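ATP synthase subunit s, mitochondrial (Bos taurus, PDB 3E4G) regulates the mitochondrial ATP synthase, being needed for its proton conduction and supporting energy-driven ATP synthesis by blocking a proton leak through an alternative exit pathway. Local coordinates at residues Q64-T69 with Q85-I90; D79-L84 with E110-S115; V38-Q43 with D59-Q64. The protein carries 1 engineered substitution. One frame throughout, in Å; residues are numbered along the deposited sequence. Where two conformers were deposited one is given.

Contact 1 (Q64-T69 with Q85-I90); sequences QAIDAT and QYVEKI. With MG (magnesium ion), chain B.
Gln64 and Glu88 meet twice, once through backbone and once through side chains. Glu88 N donates to Gln64 O at 2.9 Å, and Lys89 N reaches the same oxygen at 3.2 Å, so two successive amides of 85-90 share one acceptor. Beyond this fork the segments run as parallel strands: Ile66 N donates to Lys89 O at 2.9 Å, and Ala65 pairs with Lys89, Ile66 with Ile90.

The Gln64 chain can be traced outward. Its CB, turned away from 85-90, meets the His41 ring instead. Because CG stands anti to the backbone N (chi1 -178°) and the chain stays extended, the amide comes back toward the neighbouring strand; CG and CD both pass 3.8 Å from Glu88 OE1. At the tip NE2 donates to Glu88 OE1 at 2.9 Å, almost straight at 172°. The carboxylate oxygen lies in the plane of the amide, yet the donor sits 43° above the plane of the carboxylate, the two planes being steeply inclined. OE1 of Gln64 accepts a hydrogen bond from Arg39. Replacing Gln64 by a leucine would probably leave Glu88 OE1 without its amide donor and Arg39 without this acceptor.

On the face that carries Ile66 and Ile90, CD1 of Ile66 packs 4.1 Å from CG1 of Val87, the side chains meeting at a slant.

On its other flank the strand carries a classic beta bulge, with Gln64 and Ala65 together opposite Arg39 of strand 37-40. At the far end of 64-69, Thr69 O binds the magnesium ion at 2.3 Å together with Gly35 O and three waters. This leucine-rich-repeat strand pairing is thus secured at its start by a glutamine whose amide links a cationic neighbour to an anionic one, while the strand's other end offers a backbone oxygen to the metal.

Contact 2 (D79-L84 with E110-S115); sequences DHMEGL and ENLQKS
Asn111 reaches from helix 110-115 into the turn of 79-84 and spends its amide nitrogen on two backbone oxygens. ND2 donates to Leu84 O at 2.8 Å with an N-H...O angle of 165°, and to Met81 O at the same length but more bent, 136°. Both oxygens lie close to the amide plane, as expected when each takes one of the two N-H bonds. The side chain gets there because CG sits between its own backbone N and carbonyl carbon (chi1 54°). Met81 and Leu84 are the first and last residues of a type I beta turn, and Met81 O also accepts from Leu84 N; the asparagine therefore grips the turn at both ends, and its amide is held against rotation.

The tight apolar part lies beneath this grip. In the given conformer of Met81, one of two deposited, the chain bends at chi2 and chi3 and brings CE to 3.9 Å from Leu112 CD2, the two side chains crossing at about a right angle. Leu106 of helix 100-107 touches both, and Ile66 and Trp30 also border Met81, so this side belongs to the core between strands and helices.

The loose side is at Glu82, which is exposed to solvent. There a water lies 2.7 Å from Glu82 OE2 and 2.8 Å from Asn111 OD1, linking the two. A separate water, at the Leu84 end of the amide, donates to Leu84 O and to Ser115 OG and so bridges the turn to the last residue of the helical segment.

Asn111 of the third repeat thus binds the turn of the second. What results is a joint whose orientation is set by directional polar bonds, resting on an apolar base and mediated by water where Glu82 faces solvent.

Contact 3 (V38-Q43 with D59-Q64); sequences VRYHGQ and DKYKIQ
Backbone bonds tie His41 and Arg39 to the 59-64 segment: His41 N donates to Lys62 O at 2.8 Å and Gln64 N to Arg39 O at 2.9 Å. Between them Tyr40 and Ile63 form an antiparallel non-hydrogen-bonded pair, and beyond it a type II turn from Tyr40 to Gln43 ends strand 37-40.

Among side-chain polar bonds, Arg39 NH1 donates to Gln64 OE1 at 2.9 Å, from the edge of the guanidinium and near its plane, with a weak second bond from NH2. The bend at chi3 (56°) lets NH1 also bind Gln43 O, pinning the turn. Water bridges Gly42 N to Gln64 OE1, and another joins His41 O to Lys62 N. Tyr40 OH is hydrogen-bonded to Ser28 OG.

Tyr61 CB sits 3.6 Å from the Tyr40 ring centroid, only 8° off its normal, a CH-pi contact. Gln64 CB lies likewise over the His41 ring, 3.5 Å from its centroid, and the Gln64 amide continues stacked on that ring at 27°.

Apolar packing places Tyr40 CE1 on Ile63 CG1 at 3.8 Å and Val38 CG1 4.2 Å from Ile63 CD1.

By polar and ring-face contacts together, the first strand, antiparallel to its neighbour though within the first repeat, is joined to the strand leading into the second, and Arg39 couples the turn to Gln64.

Gln64 belongs to both contact 1 and contact 3, whose centres are 9 Å apart; strand 63-69 pairs antiparallel with 37-40 on one flank and parallel with 89-93 on the other. Two probable hydrogen bonds tie these contacts, His41 NE2 to Tyr86 O at 2.8 Å and Arg39 N to Ala65 O at 2.9 Å. Contact 2, centred 11 Å from contact 1, covers the Ile66 face: Met81 CE packs 3.6 Å from Ile66 CD1, and Ser115 OG lies 2.7 Å from Val87 O. Contacts 2 and 3 meet through Leu84 CD1 and Ile63 CD1. The magnesium ion belongs to contact 1 through Thr69, and lies about 11 Å from the Val38 side chain of contact 3.

Contact 1 (Q64-T69 with Q85-I90)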
loop_
_atom_site.group_PDB
_atom_site.type_symbol
_atom_site.label_atom_id
_atom_site.label_comp_id
_atom_site.label_asym_id
_atom_site.label_seq_id
_atom_site.Cartn_x
_atom_site.Cartn_y
_atom_site.Cartn_z
ATOM N N GLN A 64 -5.298 6.021 -8.065
ATOM C CA GLN A 64 -3.964 6.124 -8.640
ATOM C C GLN A 64 -2.881 6.067 -7.585
ATOM O O GLN A 64 -1.805 5.492 -7.792
ATOM C CB GLN A 64 -3.819 7.455 -9.464
ATOM C CG GLN A 64 -2.456 7.557 -10.114
ATOM C CD GLN A 64 -2.424 8.689 -11.181
ATOM O OE1 GLN A 64 -3.124 9.686 -11.021
ATOM N NE2 GLN A 64 -1.627 8.505 -12.221
ATOM N N ALA A 65 -3.101 6.758 -6.446
ATOM C CA ALA A 65 -2.089 6.890 -5.407
ATOM C C ALA A 65 -2.746 6.678 -4.049
ATOM O O ALA A 65 -3.881 7.068 -3.806
ATOM C CB ALA A 65 -1.429 8.275 -5.475
ATOM N N ILE A 66 -1.950 6.081 -3.152
ATOM C CA ILE A 66 -2.326 5.826 -1.766
ATOM C C ILE A 66 -1.272 6.421 -0.881
ATOM O O ILE A 66 -0.075 6.230 -1.119
ATOM C CB ILE A 66 -2.455 4.312 -1.498
ATOM C CG1 ILE A 66 -3.587 3.735 -2.374
ATOM C CG2 ILE A 66 -2.660 4.030 -0.002
ATOM C CD1 ILE A 66 -3.602 2.197 -2.417
ATOM N N ASP A 67 -1.697 7.147 0.174
ATOM C CA ASP A 67 -0.778 7.703 1.152
ATOM C C ASP A 67 -1.291 7.303 2.522
ATOM O O ASP A 67 -2.266 7.908 3.020
ATOM C CB ASP A 67 -0.664 9.228 1.027
ATOM C CG ASP A 67 0.251 9.829 2.027
ATOM O OD1 ASP A 67 0.728 9.105 2.937
ATOM O OD2 ASP A 67 0.517 11.057 1.857
ATOM N N ALA A 68 -0.738 6.231 3.073
ATOM C CA ALA A 68 -1.127 5.717 4.385
ATOM C C ALA A 68 -0.089 6.167 5.377
ATOM O O ALA A 68 0.974 5.532 5.515
ATOM C CB ALA A 68 -1.247 4.187 4.322
ATOM N N THR A 69 -0.364 7.286 6.046
ATOM C CA THR A 69 0.519 7.833 7.084
ATOM C C THR A 69 -0.218 7.772 8.393
ATOM O O THR A 69 -1.355 8.224 8.498
ATOM C CB THR A 69 0.932 9.286 6.710
ATOM O OG1 THR A 69 1.713 9.232 5.494
ATOM C CG2 THR A 69 1.803 9.916 7.814
ATOM N N GLN A 85 -7.133 -1.924 -10.432
ATOM C CA GLN A 85 -6.377 -2.122 -11.672
ATOM C C GLN A 85 -5.365 -1.055 -11.977
ATOM O O GLN A 85 -4.513 -1.268 -12.873
ATOM C CB GLN A 85 -7.367 -2.223 -12.875
ATOM C CG GLN A 85 -8.485 -3.267 -12.655
ATOM C CD GLN A 85 -7.941 -4.628 -12.462
ATOM O OE1 GLN A 85 -7.075 -5.089 -13.230
ATOM N NE2 GLN A 85 -8.382 -5.291 -11.395
ATOM N N TYR A 86 -5.412 0.094 -11.312
ATOM C CA TYR A 86 -4.679 1.267 -11.793
ATOM C C TYR A 86 -3.824 1.923 -10.722
ATOM O O TYR A 86 -3.420 3.096 -10.861
ATOM C CB TYR A 86 -5.641 2.296 -12.416
ATOM C CG TYR A 86 -6.623 1.688 -13.367
ATOM C CD1 TYR A 86 -6.247 1.312 -14.681
ATOM C CD2 TYR A 86 -7.917 1.487 -12.967
ATOM C CE1 TYR A 86 -7.169 0.765 -15.547
ATOM C CE2 TYR A 86 -8.887 0.976 -13.874
ATOM C CZ TYR A 86 -8.482 0.667 -15.167
ATOM O OH TYR A 86 -9.403 0.162 -16.082
ATOM N N VAL A 87 -3.505 1.211 -9.630
ATOM C CA VAL A 87 -2.687 1.820 -8.544
ATOM C C VAL A 87 -1.237 1.912 -8.969
ATOM O O VAL A 87 -0.592 0.901 -9.264
ATOM C CB VAL A 87 -2.851 1.003 -7.248
ATOM C CG1 VAL A 87 -1.964 1.645 -6.156
ATOM C CG2 VAL A 87 -4.293 0.894 -6.822
ATOM N N GLU A 88 -0.719 3.127 -8.966
ATOM C CA GLU A 88 0.632 3.380 -9.412
ATOM C C GLU A 88 1.605 3.792 -8.313
ATOM O O GLU A 88 2.812 3.602 -8.480
ATOM C CB GLU A 88 0.632 4.486 -10.510
ATOM C CG GLU A 88 -0.102 3.997 -11.711
ATOM C CD GLU A 88 -0.236 4.969 -12.814
ATOM O OE1 GLU A 88 0.016 6.168 -12.652
ATOM O OE2 GLU A 88 -0.806 4.575 -13.883
ATOM N N LYS A 89 1.101 4.403 -7.236
ATOM C CA LYS A 89 1.918 4.965 -6.164
ATOM C C LYS A 89 1.351 4.519 -4.829
ATOM O O LYS A 89 0.150 4.687 -4.576
ATOM C CB LYS A 89 1.901 6.495 -6.202
ATOM C CG LYS A 89 2.518 7.126 -7.438
ATOM C CD LYS A 89 2.297 8.646 -7.462
ATOM C CE LYS A 89 3.153 9.355 -8.418
ATOM N NZ LYS A 89 2.820 10.790 -8.601
ATOM N N ILE A 90 2.231 3.988 -3.951
ATOM C CA ILE A 90 1.849 3.684 -2.577
ATOM C C ILE A 90 2.911 4.213 -1.648
ATOM O O ILE A 90 4.100 3.932 -1.801
ATOM C CB ILE A 90 1.684 2.159 -2.339
ATOM C CG1 ILE A 90 0.581 1.587 -3.230
ATOM C CG2 ILE A 90 1.395 1.883 -0.841
ATOM C CD1 ILE A 90 0.455 0.063 -3.128
HETATM MG MG MG B . -3.179 9.510 7.868
HETATM O O HOH W 1 -3.664 9.362 10.333
HETATM O O HOH W 2 -1.837 11.448 8.147
HETATM O O HOH W 3 -5.198 10.812 7.687
#

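Contact 2 (D79-L84 with E110-S115)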
loop_
_atom_site.group_PDB
_atom_site.type_symbol
_atom_site.label_atom_id
_atom_site.label_comp_id
_atom_site.label_asym_id
_atom_site.label_seq_id
_atom_site.Cartn_x
_atom_site.Cartn_y
_atom_site.Cartn_z
ATOM N N ASP A 79 -6.351 -7.256 1.371
ATOM C CA ASP A 79 -7.205 -7.945 0.426
ATOM C C ASP A 79 -8.150 -6.981 -0.306
ATOM O O ASP A 79 -8.659 -7.319 -1.400
ATOM C CB ASP A 79 -7.937 -9.095 1.065
ATOM C CG ASP A 79 -7.003 -10.293 1.415
ATOM O OD1 ASP A 79 -5.837 -10.332 0.989
ATOM O OD2 ASP A 79 -7.491 -11.158 2.127
ATOM N N HIS A 80 -8.380 -5.796 0.247
ATOM C CA HIS A 80 -9.140 -4.778 -0.513
ATOM C C HIS A 80 -8.413 -4.353 -1.818
ATOM O O HIS A 80 -9.003 -3.706 -2.666
ATOM C CB HIS A 80 -9.344 -3.487 0.307
ATOM C CG HIS A 80 -10.352 -3.611 1.421
ATOM N ND1 HIS A 80 -9.989 -3.922 2.718
ATOM C CD2 HIS A 80 -11.688 -3.433 1.452
ATOM C CE1 HIS A 80 -11.100 -3.902 3.456
ATOM N NE2 HIS A 80 -12.138 -3.628 2.720
ATOM N N MET A 81 -7.145 -4.641 -1.893
ATOM C CA MET A 81 -6.261 -4.230 -3.051
ATOM C C MET A 81 -6.565 -5.170 -4.264
ATOM O O MET A 81 -6.113 -4.856 -5.360
ATOM C CB MET A 81 -4.765 -4.311 -2.693
ATOM C CG MET A 81 -4.363 -3.346 -1.541
ATOM S SD MET A 81 -4.592 -1.550 -1.847
ATOM C CE MET A 81 -3.485 -1.314 -3.181
ATOM N N GLU A 82 -7.193 -6.329 -4.030
ATOM C CA GLU A 82 -7.226 -7.386 -5.048
ATOM C C GLU A 82 -7.821 -6.964 -6.337
ATOM O O GLU A 82 -7.392 -7.453 -7.403
ATOM C CB GLU A 82 -7.989 -8.587 -4.455
ATOM C CG GLU A 82 -7.746 -9.851 -5.217
ATOM C CD GLU A 82 -8.533 -9.957 -6.390
ATOM O OE1 GLU A 82 -9.695 -9.449 -6.382
ATOM O OE2 GLU A 82 -8.099 -10.625 -7.396
ATOM N N GLY A 83 -8.848 -6.154 -6.306
ATOM C CA GLY A 83 -9.623 -5.764 -7.525
ATOM C C GLY A 83 -9.173 -4.477 -8.197
ATOM O O GLY A 83 -9.807 -4.021 -9.172
ATOM N N LEU A 84 -8.152 -3.821 -7.650
ATOM C CA LEU A 84 -7.731 -2.487 -8.144
ATOM C C LEU A 84 -6.818 -2.636 -9.323
ATOM O O LEU A 84 -5.799 -3.348 -9.276
ATOM C CB LEU A 84 -6.985 -1.752 -7.040
ATOM C CG LEU A 84 -7.797 -1.581 -5.720
ATOM C CD1 LEU A 84 -6.954 -0.806 -4.714
ATOM C CD2 LEU A 84 -9.098 -0.901 -5.933
ATOM N N GLU A 110 -1.247 -9.816 -8.769
ATOM C CA GLU A 110 -0.807 -9.572 -10.148
ATOM C C GLU A 110 -1.269 -8.227 -10.657
ATOM O O GLU A 110 -0.595 -7.611 -11.483
ATOM C CB GLU A 110 -1.273 -10.697 -11.107
ATOM C CG GLU A 110 -0.595 -12.032 -10.745
ATOM C CD GLU A 110 -0.729 -13.033 -11.880
ATOM O OE1 GLU A 110 -1.862 -13.276 -12.354
ATOM O OE2 GLU A 110 0.304 -13.580 -12.258
ATOM N N ASN A 111 -2.456 -7.799 -10.226
ATOM C CA ASN A 111 -2.980 -6.500 -10.611
ATOM C C ASN A 111 -2.030 -5.385 -10.191
ATOM O O ASN A 111 -1.847 -4.390 -10.929
ATOM C CB ASN A 111 -4.390 -6.300 -10.094
ATOM C CG ASN A 111 -4.505 -6.529 -8.595
ATOM O OD1 ASN A 111 -4.204 -7.682 -8.119
ATOM N ND2 ASN A 111 -4.925 -5.560 -7.837
ATOM N N LEU A 112 -1.453 -5.472 -8.990
ATOM C CA LEU A 112 -0.469 -4.466 -8.531
ATOM C C LEU A 112 0.843 -4.644 -9.227
ATOM O O LEU A 112 1.546 -3.663 -9.541
ATOM C CB LEU A 112 -0.252 -4.553 -7.021
ATOM C CG LEU A 112 -1.498 -4.210 -6.160
ATOM C CD1 LEU A 112 -1.101 -4.252 -4.691
ATOM C CD2 LEU A 112 -2.007 -2.811 -6.487
ATOM N N GLN A 113 1.273 -5.902 -9.476
ATOM C CA GLN A 113 2.538 -6.098 -10.226
ATOM C C GLN A 113 2.473 -5.360 -11.573
ATOM O O GLN A 113 3.449 -4.787 -12.035
ATOM C CB GLN A 113 2.777 -7.580 -10.509
ATOM C CG GLN A 113 2.945 -8.408 -9.238
ATOM C CD GLN A 113 3.011 -9.920 -9.563
ATOM O OE1 GLN A 113 2.880 -10.306 -10.740
ATOM N NE2 GLN A 113 3.188 -10.706 -8.526
ATOM N N LYS A 114 1.292 -5.409 -12.219
ATOM C CA LYS A 114 1.144 -4.773 -13.541
ATOM C C LYS A 114 1.181 -3.285 -13.495
ATOM O O LYS A 114 1.689 -2.653 -14.435
ATOM C CB LYS A 114 -0.183 -5.250 -14.191
ATOM C CG LYS A 114 -0.171 -6.718 -14.540
ATOM C CD LYS A 114 -1.585 -7.272 -14.637
ATOM C CE LYS A 114 -1.608 -8.769 -14.933
ATOM N NZ LYS A 114 -2.951 -9.281 -14.929
ATOM N N SER A 115 0.640 -2.664 -12.447
ATOM C CA SER A 115 0.437 -1.200 -12.448
ATOM C C SER A 115 1.457 -0.431 -11.623
ATOM O O SER A 115 1.650 0.774 -11.885
ATOM C CB SER A 115 -0.940 -0.879 -11.910
ATOM O OG SER A 115 -1.115 -1.358 -10.597
HETATM O O HOH W 4 -5.540 -10.085 -8.226
HETATM O O HOH W 5 -3.527 -1.667 -9.402
#

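Contact 3 (V38-Q43 with D59-Q64)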
loop_
_atom_site.group_PDB
_atom_site.type_symbol
_atom_site.label_atom_id
_atom_site.label_comp_id
_atom_site.label_asym_id
_atom_site.label_seq_id
_atom_site.Cartn_x
_atom_site.Cartn_y
_atom_site.Cartn_z
ATOM N N VAL A 38 -6.375 8.582 -0.311
ATOM C CA VAL A 38 -6.229 8.110 -1.701
ATOM C C VAL A 38 -6.408 9.298 -2.650
ATOM O O VAL A 38 -7.070 10.293 -2.313
ATOM C CB VAL A 38 -7.248 7.025 -2.096
ATOM C CG1 VAL A 38 -7.101 5.787 -1.136
ATOM C CG2 VAL A 38 -8.683 7.470 -2.158
ATOM N N ARG A 39 -5.863 9.154 -3.840
ATOM C CA ARG A 39 -6.062 10.155 -4.907
ATOM C C ARG A 39 -6.425 9.392 -6.166
ATOM O O ARG A 39 -5.759 8.401 -6.534
ATOM C CB ARG A 39 -4.807 10.978 -5.148
ATOM C CG ARG A 39 -5.068 12.118 -6.149
ATOM C CD ARG A 39 -3.841 12.960 -6.435
ATOM N NE ARG A 39 -2.704 12.187 -6.917
ATOM C CZ ARG A 39 -2.675 11.541 -8.085
ATOM N NH1 ARG A 39 -3.694 11.676 -8.974
ATOM N NH2 ARG A 39 -1.674 10.746 -8.369
ATOM N N TYR A 40 -7.504 9.839 -6.811
ATOM C CA TYR A 40 -8.000 9.164 -8.033
ATOM C C TYR A 40 -7.284 9.685 -9.272
ATOM O O TYR A 40 -6.865 10.846 -9.396
ATOM C CB TYR A 40 -9.503 9.416 -8.173
ATOM C CG TYR A 40 -10.283 8.850 -7.023
ATOM C CD1 TYR A 40 -10.132 7.513 -6.640
ATOM C CD2 TYR A 40 -11.199 9.636 -6.290
ATOM C CE1 TYR A 40 -10.847 6.986 -5.577
ATOM C CE2 TYR A 40 -11.912 9.109 -5.256
ATOM C CZ TYR A 40 -11.737 7.776 -4.888
ATOM O OH TYR A 40 -12.468 7.296 -3.814
ATOM N N HIS A 41 -7.178 8.752 -10.251
ATOM C CA HIS A 41 -6.770 9.158 -11.608
ATOM C C HIS A 41 -7.635 10.333 -12.037
ATOM O O HIS A 41 -8.842 10.344 -11.907
ATOM C CB HIS A 41 -6.978 7.999 -12.578
ATOM C CG HIS A 41 -5.889 7.015 -12.524
ATOM N ND1 HIS A 41 -4.721 7.185 -13.224
ATOM C CD2 HIS A 41 -5.770 5.840 -11.797
ATOM C CE1 HIS A 41 -3.937 6.167 -12.941
ATOM N NE2 HIS A 41 -4.526 5.345 -12.054
ATOM N N GLY A 42 -6.920 11.323 -12.626
ATOM C CA GLY A 42 -7.578 12.519 -13.184
ATOM C C GLY A 42 -7.860 13.595 -12.198
ATOM O O GLY A 42 -8.375 14.653 -12.590
ATOM N N GLN A 43 -7.533 13.402 -10.906
ATOM C CA GLN A 43 -7.786 14.422 -9.905
ATOM C C GLN A 43 -6.485 14.837 -9.241
ATOM O O GLN A 43 -5.611 14.030 -8.910
ATOM C CB GLN A 43 -8.776 13.938 -8.865
ATOM C CG GLN A 43 -10.076 13.515 -9.516
ATOM C CD GLN A 43 -11.180 13.405 -8.528
ATOM O OE1 GLN A 43 -11.010 13.062 -7.358
ATOM N NE2 GLN A 43 -12.375 13.781 -8.993
ATOM N N ASP A 59 -18.520 3.198 -9.770
ATOM C CA ASP A 59 -17.211 2.644 -10.134
ATOM C C ASP A 59 -16.438 3.523 -11.115
ATOM O O ASP A 59 -15.499 3.054 -11.727
ATOM C CB ASP A 59 -17.359 1.273 -10.724
ATOM C CG ASP A 59 -16.085 0.449 -10.717
ATOM O OD1 ASP A 59 -15.290 0.586 -9.823
ATOM O OD2 ASP A 59 -15.892 -0.370 -11.661
ATOM N N LYS A 60 -16.725 4.818 -11.112
ATOM C CA LYS A 60 -16.046 5.737 -12.038
ATOM C C LYS A 60 -14.571 6.070 -11.611
ATOM O O LYS A 60 -13.622 6.054 -12.347
ATOM C CB LYS A 60 -16.782 7.080 -12.152
ATOM C CG LYS A 60 -16.025 8.196 -12.851
ATOM C CD LYS A 60 -16.726 9.506 -12.994
ATOM C CE LYS A 60 -16.021 10.435 -13.993
ATOM N NZ LYS A 60 -16.333 9.905 -15.372
ATOM N N TYR A 61 -14.411 6.389 -10.344
ATOM C CA TYR A 61 -13.149 6.875 -9.747
ATOM C C TYR A 61 -12.235 5.688 -9.479
ATOM O O TYR A 61 -12.640 4.693 -8.851
ATOM C CB TYR A 61 -13.435 7.681 -8.501
ATOM C CG TYR A 61 -14.127 8.968 -8.817
ATOM C CD1 TYR A 61 -13.467 9.933 -9.545
ATOM C CD2 TYR A 61 -15.483 9.163 -8.487
ATOM C CE1 TYR A 61 -14.188 11.106 -9.931
ATOM C CE2 TYR A 61 -16.221 10.316 -8.840
ATOM C CZ TYR A 61 -15.536 11.206 -9.478
ATOM O OH TYR A 61 -16.224 12.410 -9.918
ATOM N N LYS A 62 -11.018 5.821 -9.964
ATOM C CA LYS A 62 -10.018 4.735 -9.872
ATOM C C LYS A 62 -8.831 5.247 -9.083
ATOM O O LYS A 62 -8.247 6.296 -9.395
ATOM C CB LYS A 62 -9.535 4.322 -11.254
ATOM C CG LYS A 62 -10.672 3.912 -12.229
ATOM C CD LYS A 62 -11.538 2.772 -11.712
ATOM C CE LYS A 62 -12.570 2.394 -12.790
ATOM N NZ LYS A 62 -13.486 1.315 -12.279
ATOM N N ILE A 63 -8.438 4.505 -8.045
ATOM C CA ILE A 63 -7.275 4.905 -7.250
ATOM C C ILE A 63 -6.007 4.913 -8.081
ATOM O O ILE A 63 -5.661 3.873 -8.688
ATOM C CB ILE A 63 -7.126 3.992 -6.009
ATOM C CG1 ILE A 63 -8.367 4.092 -5.108
ATOM C CG2 ILE A 63 -5.835 4.319 -5.261
ATOM C CD1 ILE A 63 -8.399 3.006 -3.995
ATOM N N GLN A 64 -5.298 6.021 -8.065
ATOM C CA GLN A 64 -3.964 6.124 -8.640
ATOM C C GLN A 64 -2.881 6.067 -7.585
ATOM O O GLN A 64 -1.805 5.492 -7.792
ATOM C CB GLN A 64 -3.819 7.455 -9.464
ATOM C CG GLN A 64 -2.456 7.557 -10.114
ATOM C CD GLN A 64 -2.424 8.689 -11.181
ATOM O OE1 GLN A 64 -3.124 9.686 -11.021
ATOM N NE2 GLN A 64 -1.627 8.505 -12.221
HETATM O O HOH W 6 -10.470 8.077 -11.659
HETATM O O HOH W 7 -4.099 11.589 -12.725
HETATM O O HOH W 8 -14.977 14.304 -7.571
#